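Local coordinates for DynE8 (Micromonospora chersina, PDB 4AMM), which serves as the acyltransferase domain of an iterative enediyne polyketide synthase, where it probably transfers acyl building units onto the carrier protein for dynemicin biosynthesis, at residues D62-V65 against A66-R70; E140-T144 against A145-P149; A315-P319 against V320-V324; V391-A394 against T395-F398. All blocks are in the same frame, centred on the assembly; numbering follows the deposited sequence.

Contact 1 (D62-V65 against A66-R70)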
loop_
_atom_site.group_PDB
_atom_site.type_symbol
_atom_site.label_atom_id
_atom_site.label_comp_id
_atom_site.label_asym_id
_atom_site.label_seq_id
_atom_site.Cartn_x
_atom_site.Cartn_y
_atom_site.Cartn_z
ATOM N N ASP A 62 22.322 -17.717 4.258
ATOM C CA ASP A 62 22.031 -17.884 5.676
ATOM C C ASP A 62 20.606 -17.394 6.013
ATOM O O ASP A 62 19.924 -17.924 6.884
ATOM C CB ASP A 62 23.064 -17.143 6.531
ATOM C CG ASP A 62 24.349 -17.905 6.714
ATOM O OD1 ASP A 62 24.490 -19.101 6.332
ATOM O OD2 ASP A 62 25.275 -17.264 7.295
ATOM N N GLY A 63 20.162 -16.369 5.329
ATOM C CA GLY A 63 18.796 -15.845 5.485
ATOM C C GLY A 63 17.797 -16.897 4.979
ATOM O O GLY A 63 16.715 -17.028 5.560
ATOM N N LEU A 64 18.182 -17.555 3.893
ATOM C CA LEU A 64 17.313 -18.680 3.447
ATOM C C LEU A 64 17.241 -19.785 4.505
ATOM O O LEU A 64 16.157 -20.259 4.827
ATOM C CB LEU A 64 17.736 -19.187 2.082
ATOM C CG LEU A 64 16.919 -20.409 1.594
ATOM C CD1 LEU A 64 15.392 -20.030 1.481
ATOM C CD2 LEU A 64 17.450 -20.830 0.214
ATOM N N VAL A 65 18.382 -20.190 5.073
ATOM C CA VAL A 65 18.382 -21.254 6.131
ATOM C C VAL A 65 17.513 -20.815 7.278
ATOM O O VAL A 65 16.690 -21.628 7.775
ATOM C CB VAL A 65 19.829 -21.542 6.611
ATOM C CG1 VAL A 65 19.833 -22.457 7.832
ATOM C CG2 VAL A 65 20.528 -22.109 5.545
ATOM N N ALA A 66 17.635 -19.538 7.700
ATOM C CA ALA A 66 16.816 -19.009 8.787
ATOM C C ALA A 66 15.317 -19.086 8.448
ATOM O O ALA A 66 14.508 -19.532 9.291
ATOM C CB ALA A 66 17.176 -17.539 9.127
ATOM N N ALA A 67 14.943 -18.622 7.244
ATOM C CA ALA A 67 13.538 -18.775 6.835
ATOM C C ALA A 67 12.988 -20.222 6.768
ATOM O O ALA A 67 11.864 -20.444 7.189
ATOM C CB ALA A 67 13.309 -18.078 5.466
ATOM N N LEU A 68 13.821 -21.123 6.245
ATOM C CA LEU A 68 13.454 -22.517 6.268
ATOM C C LEU A 68 13.246 -23.065 7.701
ATOM O O LEU A 68 12.309 -23.816 7.926
ATOM C CB LEU A 68 14.442 -23.356 5.437
ATOM C CG LEU A 68 14.431 -22.995 3.926
ATOM C CD1 LEU A 68 15.647 -23.526 3.246
ATOM C CD2 LEU A 68 13.191 -23.547 3.203
ATOM N N ASP A 69 14.165 -22.702 8.597
ATOM C CA ASP A 69 14.050 -23.121 9.977
ATOM C C ASP A 69 12.724 -22.691 10.554
ATOM O O ASP A 69 12.057 -23.488 11.223
ATOM C CB ASP A 69 15.236 -22.605 10.816
ATOM C CG ASP A 69 16.486 -23.370 10.566
ATOM O OD1 ASP A 69 16.407 -24.505 10.093
ATOM O OD2 ASP A 69 17.580 -22.831 10.847
ATOM N N ARG A 70 12.320 -21.436 10.327
ATOM C CA ARG A 70 11.037 -20.984 10.800
ATOM C C ARG A 70 9.862 -21.730 10.194
ATOM O O ARG A 70 8.942 -22.097 10.881
ATOM C CB ARG A 70 10.877 -19.475 10.565
ATOM C CG ARG A 70 11.704 -18.618 11.508
ATOM C CD ARG A 70 11.180 -17.167 11.298
ATOM N NE ARG A 70 9.801 -16.907 11.729
ATOM C CZ ARG A 70 9.182 -15.698 11.527
ATOM N NH1 ARG A 70 9.801 -14.779 10.824
ATOM N NH2 ARG A 70 7.958 -15.446 11.916
#
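Four successive backbone bonds join Asp62-Val65 to Ala66-Arg70 in regular alpha-helical i to i+4 order, from Ala66 N to Asp62 O through to Asp69 N to Val65 O, each 2.9 Å long. The nine residues belong to helix 61-76, which lies with helix 13-27 against the small antiparallel sheet, an alpha/beta layer consistent with the small linker subdomain found beside the acyltransferase core in related synthases. The inner side is apolar. Leu64 and Leu68, one turn apart, cross obliquely, CG of Leu64 lying 3.8 Å from CD1 of Leu68. Leu64 CG stands anti to the backbone N (chi1 177°), and its CD1 branch leans toward Leu68 on the next turn. Leucine suits both buried places, because Leu64 also meets Ala27 while Leu68 reaches Leu20, Val23 and Phe54. With an alanine here instead of Leu68, Leu64 would probably lose its neighbour and a gap would open between the two helices and strand 52-58. Ala67, with its single methyl, lets the helix pack on Ala56 and Leu89 of the sheet. On another side Val65 and Asp69 lie alongside each other and point the same way. Asp69 OD1 forms a salt bridge with Arg24 of helix 13-27, whose side chain also packs on Val65, so this pair joins the helices by charge as well as by packing. The carboxylate folds back over its own turn, with Asp69 CG 3.3 Å from Val65 O and Asp69 OD2 3.8 Å from Val65 CG1.

Contact 2 (E140-T144 against A145-P149)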
loop_
_atom_site.group_PDB
_atom_site.type_symbol
_atom_site.label_atom_id
_atom_site.label_comp_id
_atom_site.label_asym_id
_atom_site.label_seq_id
_atom_site.Cartn_x
_atom_site.Cartn_y
_atom_site.Cartn_z
ATOM N N GLU A 140 10.646 19.575 3.695
ATOM C CA GLU A 140 9.990 20.297 2.611
ATOM C C GLU A 140 8.730 19.550 2.293
ATOM O O GLU A 140 8.739 18.317 2.302
ATOM C CB GLU A 140 10.850 20.364 1.345
ATOM C CG GLU A 140 11.600 21.684 1.202
ATOM C CD GLU A 140 12.043 21.937 -0.227
ATOM O OE1 GLU A 140 11.218 21.732 -1.160
ATOM O OE2 GLU A 140 13.216 22.343 -0.420
ATOM N N PRO A 141 7.635 20.282 2.026
ATOM C CA PRO A 141 6.439 19.570 1.542
ATOM C C PRO A 141 6.721 18.793 0.253
ATOM O O PRO A 141 7.655 19.141 -0.495
ATOM C CB PRO A 141 5.465 20.708 1.224
ATOM C CG PRO A 141 5.871 21.832 2.030
ATOM C CD PRO A 141 7.410 21.734 2.050
ATOM N N VAL A 142 5.894 17.783 -0.036
ATOM C CA VAL A 142 5.918 17.136 -1.362
ATOM C C VAL A 142 5.562 18.231 -2.460
ATOM O O VAL A 142 4.667 19.032 -2.232
ATOM C CB VAL A 142 4.885 15.969 -1.350
ATOM C CG1 VAL A 142 4.836 15.344 -2.732
ATOM C CG2 VAL A 142 5.257 14.870 -0.267
ATOM N N ASP A 143 6.256 18.293 -3.606
ATOM C CA ASP A 143 5.799 19.219 -4.712
ATOM C C ASP A 143 4.728 18.424 -5.482
ATOM O O ASP A 143 5.043 17.540 -6.329
ATOM C CB ASP A 143 6.924 19.581 -5.673
ATOM C CG ASP A 143 6.446 20.377 -6.899
ATOM O OD1 ASP A 143 5.240 20.440 -7.219
ATOM O OD2 ASP A 143 7.313 20.984 -7.575
ATOM N N THR A 144 3.468 18.728 -5.162
ATOM C CA THR A 144 2.387 17.831 -5.539
ATOM C C THR A 144 2.215 17.753 -7.070
ATOM O O THR A 144 1.790 16.710 -7.612
ATOM C CB THR A 144 1.077 18.191 -4.765
ATOM O OG1 THR A 144 0.207 17.035 -4.733
ATOM C CG2 THR A 144 0.267 19.255 -5.422
ATOM N N ALA A 145 2.540 18.806 -7.842
ATOM C CA ALA A 145 2.339 18.768 -9.320
ATOM C C ALA A 145 3.302 17.734 -9.943
ATOM O O ALA A 145 3.018 17.207 -10.962
ATOM C CB ALA A 145 2.575 20.152 -9.915
ATOM N N VAL A 146 4.440 17.515 -9.294
ATOM C CA VAL A 146 5.462 16.570 -9.778
ATOM C C VAL A 146 5.151 15.206 -9.137
ATOM O O VAL A 146 5.182 14.195 -9.853
ATOM C CB VAL A 146 6.907 17.015 -9.366
ATOM C CG1 VAL A 146 7.924 15.913 -9.644
ATOM C CG2 VAL A 146 7.301 18.321 -10.128
ATOM N N ALA A 147 4.788 15.152 -7.862
ATOM C CA ALA A 147 4.657 13.871 -7.160
ATOM C C ALA A 147 3.473 13.081 -7.637
ATOM O O ALA A 147 3.611 11.819 -7.707
ATOM C CB ALA A 147 4.550 14.119 -5.687
ATOM N N GLN A 148 2.341 13.695 -7.913
ATOM C CA GLN A 148 1.151 12.899 -8.231
ATOM C C GLN A 148 1.366 12.062 -9.482
ATOM O O GLN A 148 1.142 10.813 -9.393
ATOM C CB GLN A 148 -0.105 13.763 -8.283
ATOM C CG GLN A 148 -0.470 14.350 -6.885
ATOM C CD GLN A 148 -1.871 14.846 -6.829
ATOM O OE1 GLN A 148 -2.755 14.382 -7.510
ATOM N NE2 GLN A 148 -2.102 15.896 -5.994
ATOM N N PRO A 149 1.807 12.601 -10.585
ATOM C CA PRO A 149 2.034 11.728 -11.777
ATOM C C PRO A 149 3.174 10.768 -11.535
ATOM O O PRO A 149 3.126 9.641 -12.081
ATOM C CB PRO A 149 2.262 12.699 -12.916
ATOM C CG PRO A 149 2.672 14.045 -12.209
ATOM C CD PRO A 149 1.929 14.042 -10.915
#
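Where Asp143 and Thr144 lead into Ala145-Pro149, an extended loop turns into helix, and the carbonyl O of Asp143 accepts two backbone N-H groups. Ala147 N lies in the carbonyl plane of Asp143, 2.8 Å from its O, whereas Val146 N approaches from well above that plane, 3.0 Å from Asp143 O. Thr144 O in turn receives Gln148 N. The carboxylate of Asp143, its CG anti to the backbone N (chi1 173°), swings over the first turn, and OD1 takes a weak bond from Ala145 N. Asp143 is thus the N-cap of helix 144-165, the long helix that follows the first strand of the parallel sheet in the hydrolase-like core. Ahead of the cap, Val142 CG1 presses on Ala147 CB at 3.2 Å, closer than two methyl carbons normally come, a contact in which alanine offers just a methyl. Thr144 and Gln148 lie side by side: Gln148 NE2 donates to Thr144 OG1 at 2.9 Å, nearly straight (168°) and in the amide plane. That buried hydroxyl also bonds Gln106 NE2, its stronger partner, while Gln148 OE1 is held by Arg201. Pro149, lacking an N-H, leaves the helix kinked where it packs on Leu195 and Arg199.

Contact 3 (A315-P319 against V320-V324)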
loop_
_atom_site.group_PDB
_atom_site.type_symbol
_atom_site.label_atom_id
_atom_site.label_comp_id
_atom_site.label_asym_id
_atom_site.label_seq_id
_atom_site.Cartn_x
_atom_site.Cartn_y
_atom_site.Cartn_z
ATOM N N ALA A 315 -20.050 1.166 -6.853
ATOM C CA ALA A 315 -21.158 0.483 -7.556
ATOM C C ALA A 315 -21.340 1.222 -8.905
ATOM O O ALA A 315 -20.500 1.092 -9.788
ATOM C CB ALA A 315 -22.389 0.477 -6.673
ATOM N N ASP A 316 -22.390 2.028 -9.020
ATOM C CA ASP A 316 -22.827 2.642 -10.281
ATOM C C ASP A 316 -22.333 4.069 -10.439
ATOM O O ASP A 316 -22.777 4.801 -11.323
ATOM C CB ASP A 316 -24.372 2.684 -10.272
ATOM C CG ASP A 316 -25.023 1.350 -10.639
ATOM O OD1 ASP A 316 -24.375 0.498 -11.306
ATOM O OD2 ASP A 316 -26.215 1.168 -10.257
ATOM N N GLU A 317 -21.378 4.436 -9.593
ATOM C CA GLU A 317 -21.020 5.842 -9.354
ATOM C C GLU A 317 -20.612 6.597 -10.579
ATOM O O GLU A 317 -19.978 6.064 -11.469
ATOM C CB GLU A 317 -19.778 5.871 -8.438
ATOM C CG GLU A 317 -19.682 4.726 -7.440
ATOM C CD GLU A 317 -20.660 4.937 -6.355
ATOM O OE1 GLU A 317 -20.976 6.124 -6.092
ATOM O OE2 GLU A 317 -21.126 3.934 -5.793
ATOM N N ASP A 318 -20.893 7.895 -10.593
ATOM C CA ASP A 318 -20.334 8.790 -11.622
ATOM C C ASP A 318 -18.907 9.148 -11.180
ATOM O O ASP A 318 -18.747 9.796 -10.161
ATOM C CB ASP A 318 -21.189 10.055 -11.745
ATOM C CG ASP A 318 -20.689 11.038 -12.798
ATOM O OD1 ASP A 318 -19.485 11.049 -13.163
ATOM O OD2 ASP A 318 -21.540 11.817 -13.301
ATOM N N PRO A 319 -17.890 8.640 -11.896
ATOM C CA PRO A 319 -16.486 8.817 -11.452
ATOM C C PRO A 319 -16.118 10.300 -11.403
ATOM O O PRO A 319 -15.291 10.663 -10.566
ATOM C CB PRO A 319 -15.660 8.099 -12.514
ATOM C CG PRO A 319 -16.682 8.075 -13.736
ATOM C CD PRO A 319 -17.973 7.885 -13.177
ATOM N N VAL A 320 -16.647 11.161 -12.275
ATOM C CA VAL A 320 -16.350 12.558 -12.230
ATOM C C VAL A 320 -16.852 13.123 -10.900
ATOM O O VAL A 320 -16.093 13.852 -10.180
ATOM C CB VAL A 320 -17.017 13.300 -13.379
ATOM C CG1 VAL A 320 -16.756 14.779 -13.207
ATOM C CG2 VAL A 320 -16.441 12.827 -14.683
ATOM N N GLU A 321 -18.064 12.807 -10.485
ATOM C CA GLU A 321 -18.549 13.368 -9.242
ATOM C C GLU A 321 -17.719 12.858 -8.039
ATOM O O GLU A 321 -17.488 13.633 -7.107
ATOM C CB GLU A 321 -20.028 12.982 -9.019
ATOM C CG GLU A 321 -21.010 13.484 -10.124
ATOM C CD GLU A 321 -20.889 14.986 -10.388
ATOM O OE1 GLU A 321 -20.602 15.761 -9.438
ATOM O OE2 GLU A 321 -21.057 15.406 -11.558
ATOM N N VAL A 322 -17.397 11.573 -8.035
ATOM C CA VAL A 322 -16.707 10.982 -6.892
ATOM C C VAL A 322 -15.319 11.568 -6.834
ATOM O O VAL A 322 -14.860 11.977 -5.703
ATOM C CB VAL A 322 -16.604 9.447 -7.030
ATOM C CG1 VAL A 322 -15.754 8.823 -5.906
ATOM C CG2 VAL A 322 -17.944 8.788 -6.899
ATOM N N LEU A 323 -14.597 11.698 -7.933
ATOM C CA LEU A 323 -13.190 12.170 -7.890
ATOM C C LEU A 323 -13.199 13.643 -7.619
ATOM O O LEU A 323 -12.179 14.153 -7.121
ATOM C CB LEU A 323 -12.407 11.764 -9.193
ATOM C CG LEU A 323 -12.242 10.243 -9.234
ATOM C CD1 LEU A 323 -11.416 9.872 -10.464
ATOM C CD2 LEU A 323 -11.553 9.637 -7.939
ATOM N N VAL A 324 -14.247 14.402 -7.884
ATOM C CA VAL A 324 -14.299 15.830 -7.538
ATOM C C VAL A 324 -14.558 15.956 -6.064
ATOM O O VAL A 324 -13.770 16.701 -5.387
ATOM C CB VAL A 324 -15.389 16.579 -8.399
ATOM C CG1 VAL A 324 -15.602 17.921 -7.868
ATOM C CG2 VAL A 324 -14.898 16.699 -9.892
#
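Hydrogen bonding between Asp318 and the residues beyond it starts helix 319-328. Asp318 O takes Val322 N at 3.1 Å, and Pro319 O receives Leu323 N one residue further on. The Asp318 side chain, its CG anti to the backbone N (chi1 -180°), turns forward to let OD1 accept a weak bond from Val320 N at 3.0 Å. Within the loop Glu317 bends back at chi2 (-74°), and its OE2 accepts Ala315 N at 3.2 Å through the anti lone pair. Asp318 is an N-cap, and the proline after it is well chosen, since the first turn of a helix asks no N-H of that position and the ring can rest on Trp298. The helix follows strand 305-306, an outer strand of the parallel sheet, and packs along helix 283-294 through Val320 and Val324. Charge brings a mild conflict: Asp318 OD2 and Glu321 OE2 stand 4.0 Å apart with their carboxylate planes nearly perpendicular. The salt bridge from Glu321 OE1 to Arg290 probably eases the repulsion. Apolar packing runs from loop to helix, where Glu317 CB touches Val322 CG2 at 3.8 Å. A glycine in place of Glu317 would probably leave Ala315 N without its mate and bare one side of Val322. Val322 itself also meets Val309 and Trp314, while Leu323 packs on Trp298, the same indole that Pro319 touches.

Contact 4 (V391-A394 against T395-F398)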
loop_
_atom_site.group_PDB
_atom_site.type_symbol
_atom_site.label_atom_id
_atom_site.label_comp_id
_atom_site.label_asym_id
_atom_site.label_seq_id
_atom_site.Cartn_x
_atom_site.Cartn_y
_atom_site.Cartn_z
ATOM N N VAL A 391 -0.817 -15.752 -7.399
ATOM C CA VAL A 391 -0.071 -15.929 -8.632
ATOM C C VAL A 391 0.443 -17.347 -8.655
ATOM O O VAL A 391 0.717 -17.924 -7.565
ATOM C CB VAL A 391 1.084 -14.902 -8.868
ATOM C CG1 VAL A 391 0.550 -13.477 -8.850
ATOM C CG2 VAL A 391 2.205 -15.070 -7.814
ATOM N N ASP A 392 0.596 -17.918 -9.842
ATOM C CA ASP A 392 1.039 -19.318 -9.907
ATOM C C ASP A 392 2.447 -19.550 -10.348
ATOM O O ASP A 392 2.923 -20.670 -10.313
ATOM C CB ASP A 392 0.122 -20.034 -10.881
ATOM C CG ASP A 392 -1.258 -20.283 -10.257
ATOM O OD1 ASP A 392 -1.483 -20.275 -8.989
ATOM O OD2 ASP A 392 -2.175 -20.566 -11.086
ATOM N N ASP A 393 3.191 -18.459 -10.642
ATOM C CA ASP A 393 4.491 -18.627 -11.371
ATOM C C ASP A 393 5.374 -17.453 -11.004
ATOM O O ASP A 393 5.047 -16.322 -11.397
ATOM C CB ASP A 393 4.177 -18.717 -12.894
ATOM C CG ASP A 393 5.340 -18.984 -13.745
ATOM O OD1 ASP A 393 6.537 -18.768 -13.286
ATOM O OD2 ASP A 393 5.193 -19.386 -14.925
ATOM N N ALA A 394 6.447 -17.715 -10.260
ATOM C CA ALA A 394 7.358 -16.658 -9.856
ATOM C C ALA A 394 8.534 -16.520 -10.801
ATOM O O ALA A 394 9.452 -15.658 -10.581
ATOM C CB ALA A 394 7.853 -17.030 -8.419
ATOM N N THR A 395 8.588 -17.251 -11.923
ATOM C CA THR A 395 9.699 -17.103 -12.900
ATOM C C THR A 395 9.926 -15.646 -13.425
ATOM O O THR A 395 11.090 -15.386 -13.728
ATOM C CB THR A 395 9.671 -18.101 -14.079
ATOM O OG1 THR A 395 8.500 -17.833 -14.858
ATOM C CG2 THR A 395 9.713 -19.537 -13.593
ATOM N N PRO A 396 8.885 -14.777 -13.518
ATOM C CA PRO A 396 9.181 -13.403 -13.987
ATOM C C PRO A 396 10.244 -12.721 -13.103
ATOM O O PRO A 396 10.928 -11.824 -13.640
ATOM C CB PRO A 396 7.823 -12.721 -13.892
ATOM C CG PRO A 396 6.849 -13.785 -14.121
ATOM C CD PRO A 396 7.433 -14.996 -13.364
ATOM N N PHE A 397 10.401 -13.094 -11.854
ATOM C CA PHE A 397 11.404 -12.426 -11.044
ATOM C C PHE A 397 12.797 -12.729 -11.522
ATOM O O PHE A 397 13.731 -12.011 -11.154
ATOM C CB PHE A 397 11.197 -12.883 -9.569
ATOM C CG PHE A 397 12.045 -12.102 -8.586
ATOM C CD1 PHE A 397 11.573 -10.896 -8.086
ATOM C CD2 PHE A 397 13.247 -12.587 -8.146
ATOM C CE1 PHE A 397 12.402 -10.089 -7.203
ATOM C CE2 PHE A 397 14.071 -11.789 -7.201
ATOM C CZ PHE A 397 13.638 -10.593 -6.789
ATOM N N PHE A 398 13.004 -13.775 -12.331
ATOM C CA PHE A 398 14.330 -14.225 -12.759
ATOM C C PHE A 398 14.681 -13.810 -14.181
ATOM O O PHE A 398 15.797 -14.056 -14.601
ATOM C CB PHE A 398 14.449 -15.760 -12.549
ATOM C CG PHE A 398 14.375 -16.125 -11.110
ATOM C CD1 PHE A 398 15.552 -16.034 -10.341
ATOM C CD2 PHE A 398 13.158 -16.383 -10.492
ATOM C CE1 PHE A 398 15.523 -16.208 -9.007
ATOM C CE2 PHE A 398 13.109 -16.616 -9.085
ATOM C CZ PHE A 398 14.310 -16.516 -8.348
#
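Asp393 OD1 is gripped by two donors of Thr395, the hydroxyl OG1 at 2.7 Å and the backbone N at 2.9 Å. The N-H comes nearly along the C-O axis, whereas the hydroxyl arrives on the syn side, 29° out of the carboxylate plane. With its CG anti to the backbone N (chi1 -176°), Asp393 reaches forward over Ala394, and the bond from its side chain to the N-H two residues on closes an Asx turn. Threonine answers this well: OG1 sits between its own backbone N and carbonyl carbon (chi1 65°), which brings the hydroxyl round beside its own N-H, so that both reach the same oxygen. Two backbone turns follow, Phe397 N to Ala394 O at 3.0 Å and Phe398 N to Thr395 O. Pro396 has no hydrogen to offer, and its CD packs 3.4 Å from Asp393 O. The Phe398 ring presents its edge to Ala394 O, with CD2 3.8 Å from that oxygen, and Phe397 CD2 sits over one face of the ring, nearer its margin than its middle. Beyond the turn the residues fill a junction: Phe398 lies on the alanines of helix 32-45, Phe397 on strand 4-10, and Pro396 on Trp161 and Leu165 of helix 144-165. This is consistent with the C-terminal linker that folds back across the domain in related synthases. OD2 of Asp393 forms a salt bridge with Arg47, so the carboxylate has donors at both oxygens. Such surroundings would favour its ionised form, and the charge ties this tail to the segment between helix 32-45 and strand 52-58.

Overall arrangement
Along the chain the four contacts come in series, none touching another. Contact 1 lies on helix 61-76 beside the antiparallel sheet; contact 4, last in sequence, returns there, its centre about 21 Å away, to pack on strand 4-10 and helix 32-45. Contacts 2 and 3 lie at the other end, centres about 24 Å apart: helix 144-165 follows strand 99-103, and helix 319-328 follows strand 305-306 of the same parallel sheet. The centre of contact 1 is about 40 Å from that of contact 2 and about 48 Å from that of contact 3. Helix 144-165 bridges the ends: it starts at contact 2, and its far end receives Pro396, tying the tail to the core that holds the parallel sheet.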